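PDB 3P94: GDSL-like Lipase from Parabacteroides distasonis, which probably hydrolyses acyl esters as a serine hydrolase of the SGNH superfamily, perhaps those of lysophospholipids. Local coordinates for residues A[126-129]-A[133-136]; A[85-90]-A[138-143]. All coordinates share one frame; numbering follows the deposited sequence.

Interaction 1: A[126-129]-A[133-136]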
ATOM      1  N   TYR A 126       9.164  -9.758  10.143  1.00 18.66           N
ATOM      2  CA  TYR A 126       9.380 -10.631  11.297  1.00 19.45           C
ATOM      3  C   TYR A 126       9.318  -9.840  12.606  1.00 23.17           C
ATOM      4  O   TYR A 126       8.926 -10.391  13.636  1.00 21.83           O
ATOM      5  CB  TYR A 126      10.732 -11.350  11.166  1.00 21.50           C
ATOM      6  CG  TYR A 126      11.024 -12.310  12.298  1.00 26.24           C
ATOM      7  CD1 TYR A 126      10.353 -13.527  12.398  1.00 29.01           C
ATOM      8  CD2 TYR A 126      12.001 -12.022  13.248  1.00 27.38           C
ATOM      9  CE1 TYR A 126      10.633 -14.422  13.426  1.00 31.74           C
ATOM     10  CE2 TYR A 126      12.291 -12.909  14.278  1.00 28.89           C
ATOM     11  CZ  TYR A 126      11.605 -14.110  14.363  1.00 37.26           C
ATOM     12  OH  TYR A 126      11.879 -14.988  15.379  1.00 38.00           O
ATOM     13  N   ASP A 127       9.729  -8.556  12.569  1.00 20.75           N
ATOM     14  CA  ASP A 127       9.751  -7.681  13.747  1.00 21.31           C
ATOM     15  C   ASP A 127       9.811  -6.211  13.343  1.00 26.26           C
ATOM     16  O   ASP A 127      10.334  -5.878  12.269  1.00 27.09           O
ATOM     17  CB  ASP A 127      10.968  -8.034  14.632  1.00 24.15           C
ATOM     18  CG  ASP A 127      10.977  -7.372  15.996  1.00 34.28           C
ATOM     19  OD1 ASP A 127       9.984  -7.532  16.736  1.00 33.71           O
ATOM     20  OD2 ASP A 127      11.983  -6.693  16.326  1.00 41.63           O
ATOM     21  N   PHE A 128       9.263  -5.339  14.197  1.00 22.62           N
ATOM     22  CA  PHE A 128       9.295  -3.892  13.998  1.00 22.15           C
ATOM     23  C   PHE A 128      10.357  -3.312  14.917  1.00 29.98           C
ATOM     24  O   PHE A 128      10.152  -3.307  16.128  1.00 29.84           O
ATOM     25  CB  PHE A 128       7.926  -3.255  14.282  1.00 22.91           C
ATOM     26  CG  PHE A 128       6.767  -3.812  13.516  1.00 22.63           C
ATOM     27  CD1 PHE A 128       6.756  -3.779  12.137  1.00 25.08           C
ATOM     28  CD2 PHE A 128       5.651  -4.300  14.180  1.00 24.63           C
ATOM     29  CE1 PHE A 128       5.676  -4.272  11.432  1.00 26.05           C
ATOM     30  CE2 PHE A 128       4.562  -4.783  13.478  1.00 26.89           C
ATOM     31  CZ  PHE A 128       4.573  -4.749  12.104  1.00 25.30           C
ATOM     32  N   PRO A 129      11.528  -2.879  14.415  1.00 29.70           N
ATOM     33  CA  PRO A 129      12.555  -2.347  15.332  1.00 31.67           C
ATOM     34  C   PRO A 129      12.047  -1.171  16.188  1.00 38.78           C
ATOM     35  O   PRO A 129      12.453  -1.043  17.342  1.00 39.86           O
ATOM     36  CB  PRO A 129      13.676  -1.911  14.385  1.00 33.31           C
ATOM     37  CG  PRO A 129      13.469  -2.740  13.143  1.00 36.66           C
ATOM     38  CD  PRO A 129      11.982  -2.837  13.009  1.00 31.12           C
ATOM     39  N   GLY A 133       8.576  -6.685  19.856  1.00 38.58           N
ATOM     40  CA  GLY A 133       7.748  -7.751  20.423  1.00 38.59           C
ATOM     41  C   GLY A 133       6.320  -7.843  19.936  1.00 40.17           C
ATOM     42  O   GLY A 133       5.471  -8.367  20.656  1.00 39.87           O
HETATM   43  N   MSE A 134       5.999  -7.327  18.758  1.00 35.24           N
HETATM   44  CA  MSE A 134       4.636  -7.428  18.187  1.00 34.36           C
HETATM   45  C   MSE A 134       4.352  -8.677  17.350  1.00 32.56           C
HETATM   46  O   MSE A 134       3.243  -8.831  16.926  1.00 31.60           O
HETATM   47  CB  MSE A 134       4.270  -6.216  17.326  1.00 36.58           C
HETATM   48  CG  MSE A 134       4.697  -4.936  17.935  1.00 45.23           C
HETATM   49 SE   MSE A 134       3.285  -3.694  18.055  0.75 54.40          SE
HETATM   50  CE  MSE A 134       2.044  -4.703  18.913  1.00 50.84           C
ATOM     51  N   GLN A 135       5.367  -9.491  17.110  1.00 25.31           N
ATOM     52  CA  GLN A 135       5.264 -10.741  16.346  1.00 25.06           C
ATOM     53  C   GLN A 135       4.368 -10.580  15.069  1.00 25.64           C
ATOM     54  O   GLN A 135       3.321 -11.219  14.948  1.00 26.00           O
ATOM     55  CB  GLN A 135       4.756 -11.864  17.260  1.00 27.66           C
ATOM     56  CG  GLN A 135       5.648 -12.029  18.487  1.00 44.23           C
ATOM     57  CD  GLN A 135       5.455 -13.349  19.147  1.00 68.30           C
ATOM     58  OE1 GLN A 135       4.681 -13.484  20.096  1.00 67.82           O
ATOM     59  NE2 GLN A 135       6.187 -14.347  18.686  1.00 58.46           N
ATOM     60  N   PRO A 136       4.766  -9.712  14.113  1.00 20.62           N
ATOM     61  CA  PRO A 136       3.886  -9.452  12.956  1.00 19.66           C
ATOM     62  C   PRO A 136       3.782 -10.526  11.870  1.00 23.40           C
ATOM     63  O   PRO A 136       2.811 -10.464  11.107  1.00 21.38           O
ATOM     64  CB  PRO A 136       4.509  -8.211  12.321  1.00 20.36           C
ATOM     65  CG  PRO A 136       5.953  -8.267  12.709  1.00 24.48           C
ATOM     66  CD  PRO A 136       5.949  -8.821  14.097  1.00 20.61           C
TER
HETATM   67  O   HOH W   1       8.372  -9.500  17.390  1.00 29.27           O
HETATM   68  O   HOH W   2       7.570  -5.987  16.733  1.00 30.17           O

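Interaction 2: A[85-90]-A[138-143]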
ATOM      1  N   ASN A  85       1.300  -0.857   9.119  1.00 11.54           N
ATOM      2  CA  ASN A  85       1.342   0.092  10.243  1.00 11.44           C
ATOM      3  C   ASN A  85       0.150  -0.123  11.192  1.00 14.24           C
ATOM      4  O   ASN A  85       0.264   0.191  12.370  1.00 13.18           O
ATOM      5  CB  ASN A  85       1.449   1.524   9.766  1.00  9.42           C
ATOM      6  CG  ASN A  85       2.776   1.776   9.082  1.00 32.00           C
ATOM      7  OD1 ASN A  85       3.852   1.380   9.547  1.00 31.00           O
ATOM      8  ND2 ASN A  85       2.730   2.414   7.953  1.00 24.41           N
ATOM      9  N   ASP A  86      -0.945  -0.734  10.700  1.00 11.17           N
ATOM     10  CA  ASP A  86      -2.080  -1.130  11.550  1.00 12.41           C
ATOM     11  C   ASP A  86      -1.646  -2.278  12.468  1.00 19.23           C
ATOM     12  O   ASP A  86      -2.020  -2.306  13.638  1.00 20.94           O
ATOM     13  CB  ASP A  86      -3.263  -1.606  10.699  1.00 14.49           C
ATOM     14  CG  ASP A  86      -3.865  -0.579   9.779  1.00 20.91           C
ATOM     15  OD1 ASP A  86      -3.213  -0.238   8.763  1.00 21.12           O
ATOM     16  OD2 ASP A  86      -5.004  -0.129  10.059  1.00 22.76           O
ATOM     17  N   ILE A  87      -0.847  -3.224  11.921  1.00 16.68           N
ATOM     18  CA  ILE A  87      -0.302  -4.377  12.667  1.00 17.36           C
ATOM     19  C   ILE A  87       0.692  -3.845  13.727  1.00 20.23           C
ATOM     20  O   ILE A  87       0.738  -4.365  14.844  1.00 19.20           O
ATOM     21  CB  ILE A  87       0.317  -5.446  11.696  1.00 19.67           C
ATOM     22  CG1 ILE A  87      -0.798  -6.067  10.805  1.00 19.20           C
ATOM     23  CG2 ILE A  87       1.069  -6.565  12.467  1.00 20.44           C
ATOM     24  CD1 ILE A  87      -0.330  -6.963   9.624  1.00 20.25           C
ATOM     25  N   ALA A  88       1.408  -2.758  13.404  1.00 17.89           N
ATOM     26  CA  ALA A  88       2.344  -2.117  14.342  1.00 18.57           C
ATOM     27  C   ALA A  88       1.617  -1.186  15.352  1.00 24.78           C
ATOM     28  O   ALA A  88       2.267  -0.644  16.257  1.00 26.85           O
ATOM     29  CB  ALA A  88       3.392  -1.337  13.569  1.00 18.43           C
ATOM     30  N   HIS A  89       0.282  -1.010  15.196  1.00 19.20           N
ATOM     31  CA  HIS A  89      -0.587  -0.153  16.019  1.00 19.27           C
ATOM     32  C   HIS A  89      -0.149   1.323  15.980  1.00 22.61           C
ATOM     33  O   HIS A  89      -0.193   2.003  17.013  1.00 22.97           O
ATOM     34  CB  HIS A  89      -0.663  -0.628  17.483  1.00 21.40           C
ATOM     35  CG  HIS A  89      -1.286  -1.966  17.715  1.00 25.27           C
ATOM     36  ND1 HIS A  89      -1.970  -2.664  16.722  1.00 26.69           N
ATOM     37  CD2 HIS A  89      -1.296  -2.694  18.844  1.00 27.47           C
ATOM     38  CE1 HIS A  89      -2.351  -3.795  17.288  1.00 26.56           C
ATOM     39  NE2 HIS A  89      -1.952  -3.859  18.551  1.00 27.71           N
ATOM     40  N   ASN A  90       0.244   1.830  14.793  1.00 18.05           N
ATOM     41  CA  ASN A  90       0.667   3.233  14.647  1.00 17.95           C
ATOM     42  C   ASN A  90      -0.452   4.214  15.016  1.00 21.50           C
ATOM     43  O   ASN A  90      -0.165   5.294  15.529  1.00 21.37           O
ATOM     44  CB  ASN A  90       1.153   3.524  13.228  1.00 18.54           C
ATOM     45  CG  ASN A  90       2.575   3.106  12.970  1.00 33.73           C
ATOM     46  OD1 ASN A  90       3.148   2.282  13.679  1.00 23.29           O
ATOM     47  ND2 ASN A  90       3.162   3.649  11.926  1.00 24.14           N
ATOM     48  N   ASP A 138       2.878 -13.787  11.315  1.00 23.30           N
ATOM     49  CA  ASP A 138       1.637 -14.543  11.082  1.00 22.80           C
ATOM     50  C   ASP A 138       0.429 -13.642  10.891  1.00 24.43           C
ATOM     51  O   ASP A 138      -0.535 -14.068  10.250  1.00 23.26           O
ATOM     52  CB  ASP A 138       1.373 -15.526  12.227  1.00 25.38           C
ATOM     53  CG  ASP A 138       2.380 -16.655  12.332  1.00 36.58           C
ATOM     54  OD1 ASP A 138       3.077 -16.936  11.323  1.00 35.57           O
ATOM     55  OD2 ASP A 138       2.430 -17.299  13.394  1.00 45.32           O
ATOM     56  N   LYS A 139       0.473 -12.408  11.438  1.00 19.72           N
ATOM     57  CA  LYS A 139      -0.601 -11.411  11.295  1.00 18.24           C
ATOM     58  C   LYS A 139      -0.641 -10.941   9.845  1.00 22.64           C
ATOM     59  O   LYS A 139      -1.720 -10.863   9.253  1.00 21.15           O
ATOM     60  CB  LYS A 139      -0.397 -10.235  12.272  1.00 19.13           C
ATOM     61  CG  LYS A 139      -0.552 -10.662  13.731  1.00 26.48           C
ATOM     62  CD  LYS A 139      -0.006  -9.639  14.708  1.00 35.69           C
ATOM     63  CE  LYS A 139      -0.069 -10.124  16.135  1.00 41.96           C
ATOM     64  NZ  LYS A 139       1.034 -11.072  16.449  1.00 47.20           N
ATOM     65  N   VAL A 140       0.553 -10.704   9.248  1.00 20.18           N
ATOM     66  CA  VAL A 140       0.708 -10.330   7.830  1.00 18.00           C
ATOM     67  C   VAL A 140       0.110 -11.451   6.948  1.00 19.91           C
ATOM     68  O   VAL A 140      -0.652 -11.157   6.032  1.00 18.94           O
ATOM     69  CB  VAL A 140       2.195 -10.062   7.480  1.00 21.36           C
ATOM     70  CG1 VAL A 140       2.410  -9.984   5.966  1.00 20.76           C
ATOM     71  CG2 VAL A 140       2.687  -8.784   8.160  1.00 20.89           C
ATOM     72  N   ILE A 141       0.434 -12.725   7.259  1.00 16.60           N
ATOM     73  CA  ILE A 141      -0.053 -13.879   6.501  1.00 16.90           C
ATOM     74  C   ILE A 141      -1.585 -13.974   6.613  1.00 19.12           C
ATOM     75  O   ILE A 141      -2.227 -14.196   5.591  1.00 17.22           O
ATOM     76  CB  ILE A 141       0.681 -15.194   6.930  1.00 20.44           C
ATOM     77  CG1 ILE A 141       2.123 -15.200   6.356  1.00 20.76           C
ATOM     78  CG2 ILE A 141      -0.079 -16.464   6.495  1.00 21.15           C
ATOM     79  CD1 ILE A 141       3.100 -16.007   7.141  1.00 29.52           C
ATOM     80  N   GLN A 142      -2.162 -13.772   7.824  1.00 17.07           N
ATOM     81  CA  GLN A 142      -3.618 -13.842   8.013  1.00 17.94           C
ATOM     82  C   GLN A 142      -4.333 -12.741   7.212  1.00 20.38           C
ATOM     83  O   GLN A 142      -5.302 -13.031   6.498  1.00 19.62           O
ATOM     84  CB  GLN A 142      -4.010 -13.769   9.503  1.00 19.71           C
ATOM     85  CG  GLN A 142      -5.537 -13.797   9.748  1.00 22.19           C
ATOM     86  CD  GLN A 142      -6.180 -15.082   9.283  1.00 40.68           C
ATOM     87  OE1 GLN A 142      -6.189 -16.073   9.993  1.00 41.60           O
ATOM     88  NE2 GLN A 142      -6.716 -15.103   8.071  1.00 32.04           N
ATOM     89  N   LEU A 143      -3.844 -11.499   7.320  1.00 14.86           N
ATOM     90  CA  LEU A 143      -4.413 -10.362   6.592  1.00 13.67           C
ATOM     91  C   LEU A 143      -4.346 -10.612   5.085  1.00 17.69           C
ATOM     92  O   LEU A 143      -5.340 -10.370   4.409  1.00 17.19           O
ATOM     93  CB  LEU A 143      -3.702  -9.046   6.967  1.00 12.71           C
ATOM     94  CG  LEU A 143      -4.207  -7.743   6.283  1.00 14.62           C
ATOM     95  CD1 LEU A 143      -5.740  -7.534   6.460  1.00 14.57           C
ATOM     96  CD2 LEU A 143      -3.480  -6.545   6.840  1.00 14.84           C
TER

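Interaction 1: A[126-129]-A[133-136]
Phe-128 lays one face of its ring against the pyrrolidine of Pro-136, and this apolar pair lies at the heart of the contact. Pro-136 CG sits 4.0 Å from the centroid of the Phe-128 ring and 20° off its normal, a CH-pi contact displaced toward the rim, while Pro-136 CB comes to 3.5 Å from Phe-128 CZ. Met-134, a selenomethionine, meets the same ring at its edge: CG lies in the ring plane, 3.9 Å from Phe-128 CD2, and the bend at the second torsion then turns the selenium away, while the third turns the terminal methyl. The backbone adds to the packing where Tyr-126 O lies 3.4 Å from Pro-136 CD.

The hydrogen bonding across the contact runs through two waters, with no direct bond between 126-129 and 133-136. Asp-127 OD1 accepts from both, one at 2.6 Å and the other at 2.9 Å. The first water accepts the N-H of Gln-135, and the second those of Phe-128 and Met-134. One carboxylate oxygen thus organises three backbone N-H groups. With CG anti to the backbone N (chi1 -170°), the Asp-127 carboxylate comes back toward Gly-133 although its CB points away.

Both segments belong to the loop between strand 116-120 and helix 137-153. Phe-128 also packs on Ile-84 and Ile-87 of helix 84-87 and on Val-181, close to but not touching the probable Ser-His-Asp triad of Ser-31, His-182 and Asp-179, and Pro-136 rests on Ile-87 of the same helix.

Interaction 2: A[85-90]-A[138-143]
No flat group enters the apolar meeting of Ile-87 with Lys-139, Val-140 and Leu-143; the nearby imidazole of His-89 has neither face against 138-143 and uses its edge within its own segment. There His-89 ND1 donates to Asp-86 O at 3.1 Å, an almost straight bond (N-H...O 160°) with the acceptor close to the ring plane, which should fix the ring's rotation. The same oxygen takes a weak bond from His-89 N, and Asn-90 N reaches Asn-85 O at 2.9 Å, so that the helix ends in a Schellman motif with His-89 at positive phi.

Across the contact Ile-87 works with both branches. Its CG2 lies 4.0 Å from both Lys-139 CB and Lys-139 CD, the two side chains crossing at a slant. An extended second torsion (chi2 170°) carries CD1 toward the other helix, 3.8 Å from Val-140 CG2 and 4.2 Å from Leu-143 CD2; here the isoleucine and valine side chains cross at about a right angle.

In this flavodoxin-like fold, helix 84-87 follows strand 75-81 and helix 137-153 comes after the next strand of the sheet, 116-120. Asn-85 and Asp-86 match the Gly-X-Asn-Asp block of SGNH hydrolases, whose asparagine usually contributes to the oxyanion hole. Replacing Ile-87 with an alanine would probably open a gap between the two helices, leaving Val-140 CG2 and Leu-143 CD2 without their apolar mate.

Lys-139 bends at its last torsion and gives its ammonium to Gln-135 O. Helix 96-112 adds Leu-96 against Ile-87 and Val-99 against Leu-143.

Interaction 1 is partly buried, within the loop that leads into helix 137-153, whereas interaction 2 lies deeper, between that helix and helix 84-87. Their chemistry follows their place: the loop contact combines a proline-aromatic face with water bridges from a carboxylate to backbone N-H groups, while the helix contact is purely aliphatic across its two segments. The two adjoin directly. Ile-87 is the residue they share as a packing surface, and Phe-128 CE2 lies 3.6 Å from Ala-88 CA, so the apolar layer runs on from one to the other. Lys-139 NZ, 3.2 Å from Met-134 O, adds a probable hydrogen bond tying helix 137-153 back to the loop before it.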